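Local coordinates for protein putative thioesterase (Escherichia coli, PDB 5UGZ) that hydrolyses thioesters as a type II thioesterase of the colibactin NRPS/PKS pathway, releasing intermediates from the assembly line, at residues Ser22-Cys28 with Asn49-Leu55; Leu29-Gly33 with His97-Gly101; Leu68-Met72 with Asn177-Leu181; Met118-Phe124 with Leu194-Leu200; Cys127-Arg132 with Glu213-Lys219. All blocks are in the same frame, centred on the assembly; numbering follows the deposited sequence.

Interaction 1 (Ser22-Cys28 with Asn49-Leu55)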
# COMPACT_ATOMS: atom_id res chain seq x y z
N SER A 22 -17.15 15.72 11.94
CA SER A 22 -17.46 14.37 11.46
C SER A 22 -16.30 13.44 11.74
O SER A 22 -15.30 13.87 12.32
CB SER A 22 -17.78 14.39 9.96
OG SER A 22 -17.82 13.07 9.42
N ASN A 23 -16.43 12.17 11.37
CA ASN A 23 -15.34 11.20 11.46
C ASN A 23 -14.96 10.71 10.06
O ASN A 23 -15.78 10.71 9.14
CB ASN A 23 -15.73 10.03 12.37
CG ASN A 23 -14.60 9.01 12.54
OD1 ASN A 23 -14.69 7.90 12.04
ND2 ASN A 23 -13.57 9.38 13.29
N ILE A 24 -13.70 10.31 9.91
CA ILE A 24 -13.21 9.72 8.66
C ILE A 24 -12.36 8.50 8.99
O ILE A 24 -11.48 8.56 9.85
CB ILE A 24 -12.38 10.70 7.83
CG1 ILE A 24 -11.71 9.94 6.69
CG2 ILE A 24 -11.35 11.37 8.68
CD1 ILE A 24 -11.33 10.81 5.52
N SER A 25 -12.61 7.41 8.30
CA SER A 25 -11.84 6.19 8.49
C SER A 25 -10.77 6.09 7.42
O SER A 25 -11.04 6.27 6.23
CB SER A 25 -12.76 4.98 8.47
OG SER A 25 -13.74 5.12 9.47
N LEU A 26 -9.55 5.81 7.86
CA LEU A 26 -8.38 5.65 7.00
C LEU A 26 -8.01 4.17 6.99
O LEU A 26 -7.50 3.65 7.98
CB LEU A 26 -7.23 6.49 7.53
CG LEU A 26 -5.88 6.29 6.86
CD1 LEU A 26 -5.88 6.92 5.47
CD2 LEU A 26 -4.78 6.88 7.75
N TYR A 27 -8.28 3.51 5.86
CA TYR A 27 -7.91 2.11 5.63
C TYR A 27 -6.48 2.06 5.11
O TYR A 27 -6.15 2.73 4.13
CB TYR A 27 -8.88 1.46 4.63
CG TYR A 27 -10.31 1.45 5.17
CD1 TYR A 27 -11.19 2.51 4.93
CD2 TYR A 27 -10.76 0.42 5.98
CE1 TYR A 27 -12.47 2.51 5.47
CE2 TYR A 27 -12.03 0.41 6.51
CZ TYR A 27 -12.88 1.46 6.26
OH TYR A 27 -14.14 1.42 6.81
N CYS A 28 -5.63 1.28 5.78
CA CYS A 28 -4.23 1.18 5.41
C CYS A 28 -3.88 -0.24 5.00
O CYS A 28 -4.25 -1.20 5.70
CB CYS A 28 -3.33 1.64 6.56
SG CYS A 28 -3.60 3.37 6.99
N ASN A 49 -9.91 13.01 14.87
CA ASN A 49 -11.12 12.57 14.20
C ASN A 49 -10.83 11.66 13.01
O ASN A 49 -11.65 11.58 12.09
CB ASN A 49 -11.94 13.77 13.75
CG ASN A 49 -11.37 14.42 12.53
OD1 ASN A 49 -10.16 14.40 12.31
ND2 ASN A 49 -12.23 15.00 11.71
N ILE A 50 -9.70 10.97 13.01
CA ILE A 50 -9.39 9.94 12.02
C ILE A 50 -9.34 8.60 12.75
O ILE A 50 -8.55 8.43 13.68
CB ILE A 50 -8.07 10.20 11.27
CG1 ILE A 50 -8.07 11.58 10.61
CG2 ILE A 50 -7.84 9.10 10.23
CD1 ILE A 50 -6.76 11.97 10.00
N THR A 51 -10.19 7.67 12.32
CA THR A 51 -10.22 6.33 12.89
C THR A 51 -9.35 5.42 12.04
O THR A 51 -9.62 5.23 10.85
CB THR A 51 -11.65 5.80 12.94
OG1 THR A 51 -12.44 6.67 13.77
CG2 THR A 51 -11.67 4.40 13.53
N LEU A 52 -8.30 4.87 12.66
CA LEU A 52 -7.38 3.99 11.96
C LEU A 52 -8.01 2.62 11.71
O LEU A 52 -8.52 1.99 12.64
CB LEU A 52 -6.11 3.85 12.77
CG LEU A 52 -5.07 2.89 12.21
CD1 LEU A 52 -4.80 3.29 10.79
CD2 LEU A 52 -3.81 2.95 13.04
N ARG A 53 -7.96 2.15 10.47
CA ARG A 53 -8.57 0.89 10.05
C ARG A 53 -7.57 0.07 9.23
O ARG A 53 -7.72 -0.07 8.01
CB ARG A 53 -9.84 1.14 9.25
CG ARG A 53 -10.94 1.76 10.03
CD ARG A 53 -11.39 0.78 11.07
NE ARG A 53 -12.64 1.21 11.67
CZ ARG A 53 -13.13 0.70 12.79
NH1 ARG A 53 -12.46 -0.24 13.45
NH2 ARG A 53 -14.28 1.14 13.27
N PRO A 54 -6.56 -0.49 9.88
CA PRO A 54 -5.60 -1.33 9.16
C PRO A 54 -6.30 -2.55 8.59
O PRO A 54 -7.11 -3.19 9.26
CB PRO A 54 -4.58 -1.72 10.23
CG PRO A 54 -4.76 -0.69 11.34
CD PRO A 54 -6.21 -0.33 11.31
N LEU A 55 -6.01 -2.86 7.34
CA LEU A 55 -6.62 -4.00 6.67
C LEU A 55 -5.59 -5.12 6.59
O LEU A 55 -4.50 -4.92 6.05
CB LEU A 55 -7.12 -3.63 5.27
CG LEU A 55 -8.34 -2.69 5.22
CD1 LEU A 55 -8.86 -2.53 3.81
CD2 LEU A 55 -9.46 -3.10 6.16
O HOH W 1 -15.51 3.82 11.91
O HOH W 2 -3.15 -3.02 6.91
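Ile24 and Ile50 lie side by side and point the same way, Ile24 CG2 resting 3.8 Å from Ile50 CG1, while Ile50 CG2 reaches on to Leu26 CB. Further along this face, Leu52 CD1 meets the sulfur of Cys28. The other face carries Tyr27 and Arg53, whose aliphatic part runs alongside the ring: Arg53 CB is 3.5 Å from Tyr27 CD2, and the guanidinium plane is turned only 23° from that of the ring. With CG anti to the carbonyl carbon (chi1 -66°) and the chain bent at chi2, the arginine turns its guanidinium back toward Thr51, whose CG2 sits over one face, and a water at the guanidinium edge joins Arg53 NH2 to Ser25 OG. Leu55 CD2 approaches the Tyr27 ring at its edge.

Near the start of the pair, Asn23 ND2 gives a hydrogen bond to Thr51 OG1 (3.0 Å), the two side chains crossing at about a right angle. These groups are positioned by a parallel ladder of alternating backbone bonds, from Ile24 N to Asn49 O at one end to Leu55 N and Cys28 O, 2.9 Å apart, at the other. Strand 50-54 is at one edge of the sheet; strand 24-29 has strand 91-97 on its other side. Helix 242-259 covers the Ile50 and Leu26 face, whereas Leu55 packs on helix 72-83.

Interaction 2 (Leu29-Gly33 with His97-Gly101)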
# COMPACT_ATOMS: atom_id res chain seq x y z
N LEU A 29 -3.16 -0.37 3.88
CA LEU A 29 -2.71 -1.66 3.38
C LEU A 29 -1.20 -1.76 3.46
O LEU A 29 -0.50 -0.81 3.09
CB LEU A 29 -3.18 -1.88 1.93
CG LEU A 29 -4.69 -2.13 1.78
CD1 LEU A 29 -5.48 -0.90 2.15
CD2 LEU A 29 -5.05 -2.57 0.37
N PRO A 30 -0.65 -2.88 3.92
CA PRO A 30 0.80 -2.99 4.12
C PRO A 30 1.55 -3.33 2.83
O PRO A 30 0.99 -3.71 1.81
CB PRO A 30 0.92 -4.11 5.16
CG PRO A 30 -0.27 -4.97 4.90
CD PRO A 30 -1.37 -4.09 4.37
N TYR A 31 2.87 -3.20 2.91
CA TYR A 31 3.74 -3.57 1.80
C TYR A 31 3.95 -5.09 1.76
O TYR A 31 3.40 -5.84 2.56
CB TYR A 31 5.07 -2.84 1.92
CG TYR A 31 5.60 -2.82 3.32
CD1 TYR A 31 5.84 -4.01 4.02
CD2 TYR A 31 5.87 -1.62 3.96
CE1 TYR A 31 6.32 -4.00 5.31
CE2 TYR A 31 6.36 -1.59 5.24
CZ TYR A 31 6.58 -2.79 5.91
OH TYR A 31 7.05 -2.77 7.19
N SER A 32 4.77 -5.54 0.81
CA SER A 32 4.99 -6.98 0.60
C SER A 32 5.65 -7.62 1.81
O SER A 32 6.65 -7.11 2.33
CB SER A 32 5.85 -7.21 -0.64
OG SER A 32 5.18 -6.80 -1.82
N GLY A 33 5.10 -8.77 2.25
CA GLY A 33 5.54 -9.42 3.47
C GLY A 33 5.02 -8.79 4.75
O GLY A 33 5.18 -9.39 5.83
N HIS A 97 1.30 1.06 0.88
CA HIS A 97 2.71 1.17 0.53
C HIS A 97 3.09 0.02 -0.39
O HIS A 97 2.77 -1.15 -0.11
CB HIS A 97 3.61 1.16 1.78
CG HIS A 97 5.06 1.47 1.49
ND1 HIS A 97 5.54 2.76 1.38
CD2 HIS A 97 6.12 0.66 1.26
CE1 HIS A 97 6.83 2.73 1.11
NE2 HIS A 97 7.21 1.47 1.03
N SER A 98 3.74 0.35 -1.50
CA SER A 98 4.26 -0.63 -2.47
C SER A 98 3.14 -1.53 -2.98
O SER A 98 2.21 -1.01 -3.62
CB SER A 98 5.44 -1.35 -1.84
OG SER A 98 6.41 -1.60 -2.84
N LEU A 99 3.20 -2.85 -2.77
CA LEU A 99 2.11 -3.73 -3.16
C LEU A 99 0.78 -3.26 -2.58
O LEU A 99 -0.26 -3.36 -3.23
CB LEU A 99 2.41 -5.17 -2.71
CG LEU A 99 1.29 -6.18 -2.85
CD1 LEU A 99 0.96 -6.43 -4.33
CD2 LEU A 99 1.67 -7.47 -2.14
N GLY A 100 0.81 -2.76 -1.35
CA GLY A 100 -0.38 -2.21 -0.75
C GLY A 100 -0.92 -1.03 -1.51
O GLY A 100 -2.11 -0.72 -1.38
N GLY A 101 -0.08 -0.36 -2.29
CA GLY A 101 -0.52 0.77 -3.09
C GLY A 101 -1.24 0.32 -4.35
O GLY A 101 -2.25 0.91 -4.73
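His97 and Tyr31 bring their rings together at the end of strand 91-97, the imidazole atom CD2 meeting the edge of the phenol ring at Tyr31 CD2, 3.5 Å away. The planes stand 81° apart, but the approach is oblique. Tyr31 has CG between its backbone N and carbonyl carbon (chi1 42°), which turns the ring toward His97; its CB lies at the edge of the imidazole, in the plane of that ring. A weak bond from His97 N to Leu29 O (3.4 Å) ties the two backbones, and Tyr31 CA makes a CA-H...O contact with His97 O.

Ser98 follows with positive phi (57°), its CB 4.1 Å from Tyr31 CB. Leu99 then opens the helix and sets its CB 3.3 Å from Ser32 OG. At Gly100 the bare CA lies 3.3 Å from Pro30 O, and a side chain there would run into the carbonyl oxygens of Leu29 and Pro30. The tight approach of loop 29-33 to the first helical turn thus appears to depend on glycine.

A strained strand-to-helix turn carrying Gly96, Ser98 and Gly100 fits the GxSxG nucleophile elbow of alpha/beta-hydrolase thioesterases, in which Ser98 would probably be the nucleophile; His235 touches its side chain.

Interaction 3 (Leu68-Met72 with Asn177-Leu181)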
# COMPACT_ATOMS: atom_id res chain seq x y z
N LEU A 68 -3.05 -18.04 1.85
CA LEU A 68 -2.51 -16.90 1.13
C LEU A 68 -3.28 -16.69 -0.17
O LEU A 68 -3.77 -17.65 -0.77
CB LEU A 68 -1.01 -17.11 0.87
CG LEU A 68 -0.08 -17.04 2.11
CD1 LEU A 68 1.24 -17.81 1.93
CD2 LEU A 68 0.23 -15.59 2.51
N CYS A 69 -3.38 -15.44 -0.59
CA CYS A 69 -4.09 -15.10 -1.82
C CYS A 69 -3.48 -15.81 -3.03
O CYS A 69 -2.30 -16.16 -3.02
CB CYS A 69 -4.08 -13.59 -2.04
SG CYS A 69 -5.38 -12.70 -1.16
N LEU A 70 -4.29 -16.02 -4.06
CA LEU A 70 -3.84 -16.68 -5.27
C LEU A 70 -3.52 -15.67 -6.37
O LEU A 70 -2.51 -15.79 -7.06
CB LEU A 70 -4.89 -17.68 -5.76
CG LEU A 70 -4.54 -19.16 -5.60
CD1 LEU A 70 -4.29 -19.81 -6.95
CD2 LEU A 70 -3.34 -19.34 -4.69
N THR A 71 -4.40 -14.68 -6.52
CA THR A 71 -4.21 -13.65 -7.53
C THR A 71 -4.67 -12.29 -7.03
O THR A 71 -5.51 -12.19 -6.13
CB THR A 71 -4.97 -13.99 -8.83
OG1 THR A 71 -6.22 -14.61 -8.51
CG2 THR A 71 -4.15 -14.94 -9.70
N MET A 72 -4.12 -11.23 -7.62
CA MET A 72 -4.47 -9.86 -7.25
C MET A 72 -5.98 -9.69 -7.13
O MET A 72 -6.46 -9.02 -6.21
CB MET A 72 -3.91 -8.87 -8.26
CG MET A 72 -4.31 -7.41 -8.00
SD MET A 72 -3.52 -6.72 -6.54
CE MET A 72 -1.79 -6.89 -6.99
N ASN A 177 5.02 -14.88 -1.63
CA ASN A 177 3.67 -14.81 -2.16
C ASN A 177 3.31 -13.39 -2.58
O ASN A 177 2.72 -13.19 -3.65
CB ASN A 177 2.66 -15.31 -1.12
CG ASN A 177 1.24 -15.29 -1.65
OD1 ASN A 177 0.55 -14.27 -1.61
ND2 ASN A 177 0.81 -16.41 -2.20
N ASP A 178 3.62 -12.40 -1.73
CA ASP A 178 3.30 -11.02 -2.06
C ASP A 178 4.07 -10.53 -3.27
O ASP A 178 3.57 -9.69 -4.03
CB ASP A 178 3.55 -10.10 -0.87
CG ASP A 178 2.48 -10.24 0.18
OD1 ASP A 178 1.48 -10.93 -0.10
OD2 ASP A 178 2.62 -9.65 1.28
N TYR A 179 5.30 -11.01 -3.46
CA TYR A 179 5.99 -10.70 -4.71
C TYR A 179 5.30 -11.36 -5.89
O TYR A 179 5.16 -10.74 -6.95
CB TYR A 179 7.45 -11.13 -4.61
CG TYR A 179 8.31 -10.04 -4.05
CD1 TYR A 179 8.37 -9.81 -2.68
CD2 TYR A 179 9.05 -9.21 -4.88
CE1 TYR A 179 9.16 -8.80 -2.16
CE2 TYR A 179 9.83 -8.21 -4.37
CZ TYR A 179 9.88 -8.00 -3.02
OH TYR A 179 10.68 -6.99 -2.54
N ARG A 180 4.84 -12.60 -5.72
CA ARG A 180 4.10 -13.27 -6.79
C ARG A 180 2.88 -12.45 -7.20
O ARG A 180 2.64 -12.26 -8.40
CB ARG A 180 3.68 -14.68 -6.34
CG ARG A 180 3.22 -15.59 -7.49
CD ARG A 180 2.74 -16.92 -6.96
NE ARG A 180 2.28 -17.79 -8.04
CZ ARG A 180 1.01 -17.95 -8.39
NH1 ARG A 180 0.05 -17.31 -7.74
NH2 ARG A 180 0.69 -18.76 -9.39
N LEU A 181 2.12 -11.95 -6.23
CA LEU A 181 0.97 -11.11 -6.55
C LEU A 181 1.39 -9.90 -7.36
O LEU A 181 0.74 -9.55 -8.36
CB LEU A 181 0.26 -10.67 -5.27
CG LEU A 181 -0.30 -11.81 -4.44
CD1 LEU A 181 -1.04 -11.28 -3.24
CD2 LEU A 181 -1.20 -12.64 -5.33
O HOH W 3 -1.49 -11.30 -9.31
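Asn177 slides past Leu68 in the opposite direction, its amide lying against Leu68 CB, which is 3.6 Å from Asn177 ND2. The same nitrogen donates to Cys69 O at 3.2 Å; the bond is nearly straight (164° at the hydrogen) and the acceptor lies in the amide plane, close to the line of the carbonyl. With CG anti to the backbone N (chi1 -178°), the side chain leaves the helix directly for the loop. This single bond helps to fix the rotation of the amide, whereas Asn177 OD1 is buried by the contact and has no polar partner in the model.

One turn further on, Leu181 fills the bend of the loop with both of its branches. Its CD1 meets Cys69 CB at 4.0 Å, and CD2 touches both Leu70 O and Thr71 CA. Arg180, just before Leu181 in the helix, is extended and brings NH1 to 3.1 Å from Leu70 O, which lies at the guanidinium edge. The last link is through solvent: one water accepts from Met72 N and donates to Leu181 O, while the Met72 chain, bent at chi2 and chi3, curls back to place CE 3.9 Å from Leu181 O.

Loop 68-72 leads straight into helix 72-83, so the contact places the start of that helix beside the C-terminal part of helix 165-183. Met72 also packs on Leu99, Ile102 and Met103 of helix 99-113.

Interaction 4 (Met118-Phe124 with Leu194-Leu200)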
# COMPACT_ATOMS: atom_id res chain seq x y z
N MET A 118 -17.14 7.71 -3.49
CA MET A 118 -15.72 7.98 -3.72
C MET A 118 -15.01 8.28 -2.40
O MET A 118 -15.58 8.94 -1.53
CB MET A 118 -15.60 9.16 -4.69
CG MET A 118 -14.21 9.49 -5.20
SD MET A 118 -13.56 8.50 -6.57
CE MET A 118 -14.93 8.50 -7.72
N PRO A 119 -13.78 7.79 -2.20
CA PRO A 119 -12.99 8.23 -1.04
C PRO A 119 -12.75 9.74 -1.06
O PRO A 119 -12.89 10.40 -2.08
CB PRO A 119 -11.67 7.47 -1.20
CG PRO A 119 -11.65 7.05 -2.66
CD PRO A 119 -13.06 6.79 -3.00
N CYS A 120 -12.37 10.26 0.12
CA CYS A 120 -11.89 11.64 0.27
C CYS A 120 -10.62 11.88 -0.52
O CYS A 120 -10.46 12.91 -1.20
CB CYS A 120 -11.57 11.95 1.74
SG CYS A 120 -12.86 11.97 2.89
N ALA A 121 -9.65 10.98 -0.35
CA ALA A 121 -8.29 11.08 -0.85
C ALA A 121 -7.68 9.69 -0.82
O ALA A 121 -8.16 8.80 -0.12
CB ALA A 121 -7.43 12.03 -0.01
N LEU A 122 -6.62 9.54 -1.60
CA LEU A 122 -5.90 8.29 -1.75
C LEU A 122 -4.43 8.59 -1.66
O LEU A 122 -3.97 9.59 -2.21
CB LEU A 122 -6.20 7.60 -3.11
CG LEU A 122 -7.61 7.04 -3.34
CD1 LEU A 122 -7.80 6.77 -4.81
CD2 LEU A 122 -7.86 5.78 -2.54
N PHE A 123 -3.69 7.72 -0.97
CA PHE A 123 -2.26 7.85 -0.75
C PHE A 123 -1.58 6.61 -1.30
O PHE A 123 -1.89 5.50 -0.87
CB PHE A 123 -1.94 8.03 0.74
CG PHE A 123 -2.69 9.15 1.40
CD1 PHE A 123 -2.16 10.43 1.43
CD2 PHE A 123 -3.94 8.92 1.97
CE1 PHE A 123 -2.85 11.47 2.03
CE2 PHE A 123 -4.64 9.96 2.56
CZ PHE A 123 -4.10 11.24 2.59
N PHE A 124 -0.68 6.79 -2.25
CA PHE A 124 0.10 5.69 -2.80
C PHE A 124 1.55 5.95 -2.45
O PHE A 124 2.18 6.85 -3.01
CB PHE A 124 -0.09 5.54 -4.31
CG PHE A 124 -1.53 5.38 -4.73
CD1 PHE A 124 -2.23 4.23 -4.42
CD2 PHE A 124 -2.19 6.39 -5.42
CE1 PHE A 124 -3.55 4.08 -4.79
CE2 PHE A 124 -3.52 6.23 -5.78
CZ PHE A 124 -4.19 5.08 -5.46
N LEU A 194 -11.04 8.40 -11.09
CA LEU A 194 -11.20 8.86 -9.73
C LEU A 194 -11.40 10.38 -9.72
O LEU A 194 -10.90 11.09 -10.60
CB LEU A 194 -9.99 8.45 -8.88
CG LEU A 194 -9.80 6.92 -8.82
CD1 LEU A 194 -8.53 6.53 -8.10
CD2 LEU A 194 -10.97 6.27 -8.16
N THR A 195 -12.16 10.86 -8.75
CA THR A 195 -12.41 12.29 -8.58
C THR A 195 -11.98 12.79 -7.20
O THR A 195 -12.61 13.68 -6.63
CB THR A 195 -13.89 12.60 -8.80
OG1 THR A 195 -14.65 12.02 -7.74
CG2 THR A 195 -14.37 12.05 -10.09
N CYS A 196 -10.93 12.22 -6.65
CA CYS A 196 -10.38 12.67 -5.39
C CYS A 196 -8.90 12.96 -5.57
O CYS A 196 -8.29 12.53 -6.56
CB CYS A 196 -10.58 11.63 -4.28
SG CYS A 196 -9.76 10.07 -4.61
N PRO A 197 -8.29 13.71 -4.66
CA PRO A 197 -6.85 13.97 -4.77
C PRO A 197 -6.03 12.71 -4.50
O PRO A 197 -6.40 11.86 -3.69
CB PRO A 197 -6.59 15.04 -3.70
CG PRO A 197 -7.94 15.48 -3.24
CD PRO A 197 -8.89 14.38 -3.49
N ILE A 198 -4.92 12.59 -5.22
CA ILE A 198 -3.95 11.52 -5.02
C ILE A 198 -2.69 12.14 -4.43
O ILE A 198 -2.18 13.14 -4.94
CB ILE A 198 -3.62 10.80 -6.34
CG1 ILE A 198 -4.81 9.99 -6.86
CG2 ILE A 198 -2.38 9.95 -6.18
CD1 ILE A 198 -4.46 9.08 -8.04
N VAL A 199 -2.18 11.55 -3.36
CA VAL A 199 -0.91 11.95 -2.77
C VAL A 199 0.07 10.80 -2.93
O VAL A 199 -0.27 9.66 -2.61
CB VAL A 199 -1.05 12.37 -1.30
CG1 VAL A 199 0.29 12.83 -0.73
CG2 VAL A 199 -2.11 13.44 -1.15
N LEU A 200 1.27 11.10 -3.42
CA LEU A 200 2.31 10.12 -3.66
C LEU A 200 3.47 10.37 -2.71
O LEU A 200 3.90 11.52 -2.55
CB LEU A 200 2.78 10.17 -5.12
CG LEU A 200 1.72 10.06 -6.21
CD1 LEU A 200 2.36 10.26 -7.58
CD2 LEU A 200 0.99 8.71 -6.16
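Val199 N donates to Leu122 O and Phe124 N to Val199 O, each at 2.9 Å, and Leu122 N to Pro197 O completes a parallel ladder. A further, weak bond runs from Thr195 N to the sulfur of Met118 (3.5 Å), almost straight at 176°. Met118 reaches it because its chain, bent at chi2 and chi3, curls toward segment 194-200, with SD also against Leu194 CD2 and CE against Thr195 OG1. An alanine at Met118 is likely to leave Thr195 N without its sulfur acceptor and open a gap beside Leu194.

Further in, the packing tightens: Leu122 CD1 and Leu194 CD1, side chains crossing at about a right angle, are only 3.4 Å apart. Cys196 SG sits against the same Leu122 branch. On this face Phe124 receives Ile198 CG2 at its ring edge, 3.6 Å from Phe124 CD2, and its CB meets Leu200 CD2. Phe123 and Val199 lie side by side on the other face, Val199 CB 3.5 Å from Phe123 CD1.

Strand 121-125 runs between strands 91-97 and 198-203. Helix 242-259 covers the Phe123 and Val199 face, while Met118, Pro119 and Leu194 pack on helix 99-113 and Phe124 stacks on Trp217.

Interaction 5 (Cys127-Arg132 with Glu213-Lys219)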
# COMPACT_ATOMS: atom_id res chain seq x y z
N CYS A 127 5.21 3.50 -4.51
CA CYS A 127 4.38 2.74 -5.44
C CYS A 127 4.49 3.37 -6.82
O CYS A 127 4.06 4.51 -7.01
CB CYS A 127 2.93 2.72 -4.97
SG CYS A 127 1.91 1.53 -5.83
N ARG A 128 5.05 2.63 -7.77
CA ARG A 128 5.09 3.06 -9.16
C ARG A 128 3.68 3.05 -9.75
O ARG A 128 2.79 2.38 -9.22
CB ARG A 128 6.04 2.17 -9.96
CG ARG A 128 7.51 2.27 -9.47
CD ARG A 128 8.48 1.27 -10.12
NE ARG A 128 8.51 1.35 -11.59
CZ ARG A 128 9.47 0.81 -12.35
NH1 ARG A 128 10.50 0.17 -11.80
NH2 ARG A 128 9.40 0.92 -13.67
N PRO A 129 3.44 3.79 -10.83
CA PRO A 129 2.08 3.92 -11.34
C PRO A 129 1.53 2.57 -11.75
O PRO A 129 2.27 1.69 -12.22
CB PRO A 129 2.24 4.86 -12.54
CG PRO A 129 3.52 5.58 -12.30
CD PRO A 129 4.40 4.58 -11.62
N PRO A 130 0.22 2.36 -11.60
CA PRO A 130 -0.33 1.02 -11.85
C PRO A 130 -0.15 0.56 -13.29
O PRO A 130 -0.03 -0.66 -13.52
CB PRO A 130 -1.81 1.17 -11.47
CG PRO A 130 -2.08 2.62 -11.48
CD PRO A 130 -0.81 3.31 -11.14
N ASP A 131 -0.13 1.47 -14.27
CA ASP A 131 0.12 1.06 -15.65
C ASP A 131 1.60 0.80 -15.94
O ASP A 131 1.92 0.21 -16.98
CB ASP A 131 -0.47 2.09 -16.65
CG ASP A 131 -0.03 3.54 -16.39
OD1 ASP A 131 0.18 3.92 -15.23
OD2 ASP A 131 0.08 4.31 -17.36
N ARG A 132 2.50 1.18 -15.03
CA ARG A 132 3.91 0.87 -15.16
C ARG A 132 4.42 -0.02 -14.04
O ARG A 132 5.59 -0.39 -14.04
CB ARG A 132 4.72 2.16 -15.22
CG ARG A 132 4.37 2.99 -16.43
CD ARG A 132 3.72 4.32 -16.11
NE ARG A 132 3.40 5.03 -17.34
CZ ARG A 132 4.30 5.64 -18.10
NH1 ARG A 132 3.93 6.26 -19.22
NH2 ARG A 132 5.58 5.63 -17.74
N GLU A 213 8.90 8.22 -13.10
CA GLU A 213 7.74 7.51 -13.61
C GLU A 213 6.43 7.97 -12.99
O GLU A 213 5.36 7.70 -13.56
CB GLU A 213 7.88 6.01 -13.35
CG GLU A 213 8.72 5.23 -14.33
CD GLU A 213 8.56 3.72 -14.14
OE1 GLU A 213 8.05 3.32 -13.07
OE2 GLU A 213 8.94 2.95 -15.04
N LEU A 214 6.48 8.64 -11.84
CA LEU A 214 5.29 8.92 -11.05
C LEU A 214 4.37 9.93 -11.72
O LEU A 214 3.23 10.11 -11.27
CB LEU A 214 5.69 9.41 -9.66
CG LEU A 214 6.41 8.33 -8.85
CD1 LEU A 214 7.09 8.96 -7.68
CD2 LEU A 214 5.45 7.25 -8.40
N LEU A 215 4.82 10.57 -12.80
CA LEU A 215 3.94 11.44 -13.56
C LEU A 215 2.81 10.67 -14.23
O LEU A 215 1.77 11.25 -14.55
CB LEU A 215 4.78 12.20 -14.60
CG LEU A 215 5.99 12.92 -13.98
CD1 LEU A 215 6.96 13.41 -15.05
CD2 LEU A 215 5.52 14.07 -13.09
N ALA A 216 2.99 9.36 -14.44
CA ALA A 216 1.94 8.50 -14.98
C ALA A 216 0.79 8.29 -14.02
O ALA A 216 -0.16 7.60 -14.37
CB ALA A 216 2.52 7.15 -15.37
N TRP A 217 0.88 8.84 -12.81
CA TRP A 217 -0.18 8.70 -11.82
C TRP A 217 -1.32 9.68 -12.03
O TRP A 217 -2.42 9.44 -11.54
CB TRP A 217 0.40 8.90 -10.42
CG TRP A 217 0.79 7.65 -9.67
CD1 TRP A 217 2.05 7.27 -9.31
CD2 TRP A 217 -0.10 6.65 -9.15
NE1 TRP A 217 2.00 6.09 -8.60
CE2 TRP A 217 0.70 5.69 -8.48
CE3 TRP A 217 -1.49 6.48 -9.17
CZ2 TRP A 217 0.15 4.56 -7.86
CZ3 TRP A 217 -2.04 5.35 -8.55
CH2 TRP A 217 -1.22 4.41 -7.90
N GLU A 218 -1.09 10.78 -12.76
CA GLU A 218 -2.01 11.91 -12.76
C GLU A 218 -3.27 11.66 -13.57
O GLU A 218 -4.32 12.24 -13.26
CB GLU A 218 -1.27 13.16 -13.26
CG GLU A 218 -0.20 13.63 -12.27
CD GLU A 218 0.75 14.66 -12.83
OE1 GLU A 218 0.48 15.21 -13.93
OE2 GLU A 218 1.79 14.91 -12.18
N LYS A 219 -3.22 10.81 -14.60
CA LYS A 219 -4.43 10.56 -15.38
C LYS A 219 -5.49 9.76 -14.64
O LYS A 219 -6.61 9.64 -15.14
CB LYS A 219 -4.07 9.83 -16.68
CG LYS A 219 -3.25 8.58 -16.45
CD LYS A 219 -3.20 7.72 -17.68
CE LYS A 219 -2.34 6.49 -17.47
NZ LYS A 219 -0.92 6.86 -17.24
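Trp217 and the two prolines form the tight part of this contact. Pro130 CD stands over the six-membered ring, 3.4 Å from its centroid, and Pro129 CA over the five-membered ring, both CH-pi contacts on one face. At the ring edge Trp217 NE1 donates to Cys127 O (3.0 Å), in the indole plane, which helps to set how the ring is turned. A leucine in place of Trp217 would probably leave Cys127 O without this donor and the prolines without a flat surface to rest on.

The outer side is held by charge instead. Lys219 NZ meets Asp131 OD2 at 2.7 Å from above the carboxylate plane and also binds Ala216 O; Arg132, more weakly, joins the same carboxylate oxygen. Arg128 and Glu213 also form a salt bridge, but its modelled N-O distances are too short for the geometry to be trusted in detail.

The 3-10 segment 213-219 thereby lines the loop that follows strand 121-125. Trp217 touches Ile198 and Leu200 of strand 198-203 and Phe105 of helix 99-113.

Interactions 1 and 4 build the same parallel sheet, their centres 14 Å apart and in touch where Ile24 CD1 lies 3.3 Å from Cys120 SG. Interaction 2 holds the probable nucleophile elbow, near the centre of the chain, and the others are arranged around it. Loop 29-33 continues the strand of interaction 1, and Gly33 N probably bonds to Asp178 OD2 (2.8 Å) of interaction 3, whose centre is 12 Å away. Interaction 5 reaches the elbow through Cys127 SG, 3.4 Å from Ser98 O, and interaction 4 touches the helix start just beyond it, Phe124 CD1 lying 3.3 Å from Gly101 O. Interactions 3 and 4 lie on opposite sides of the chain's centre without touching.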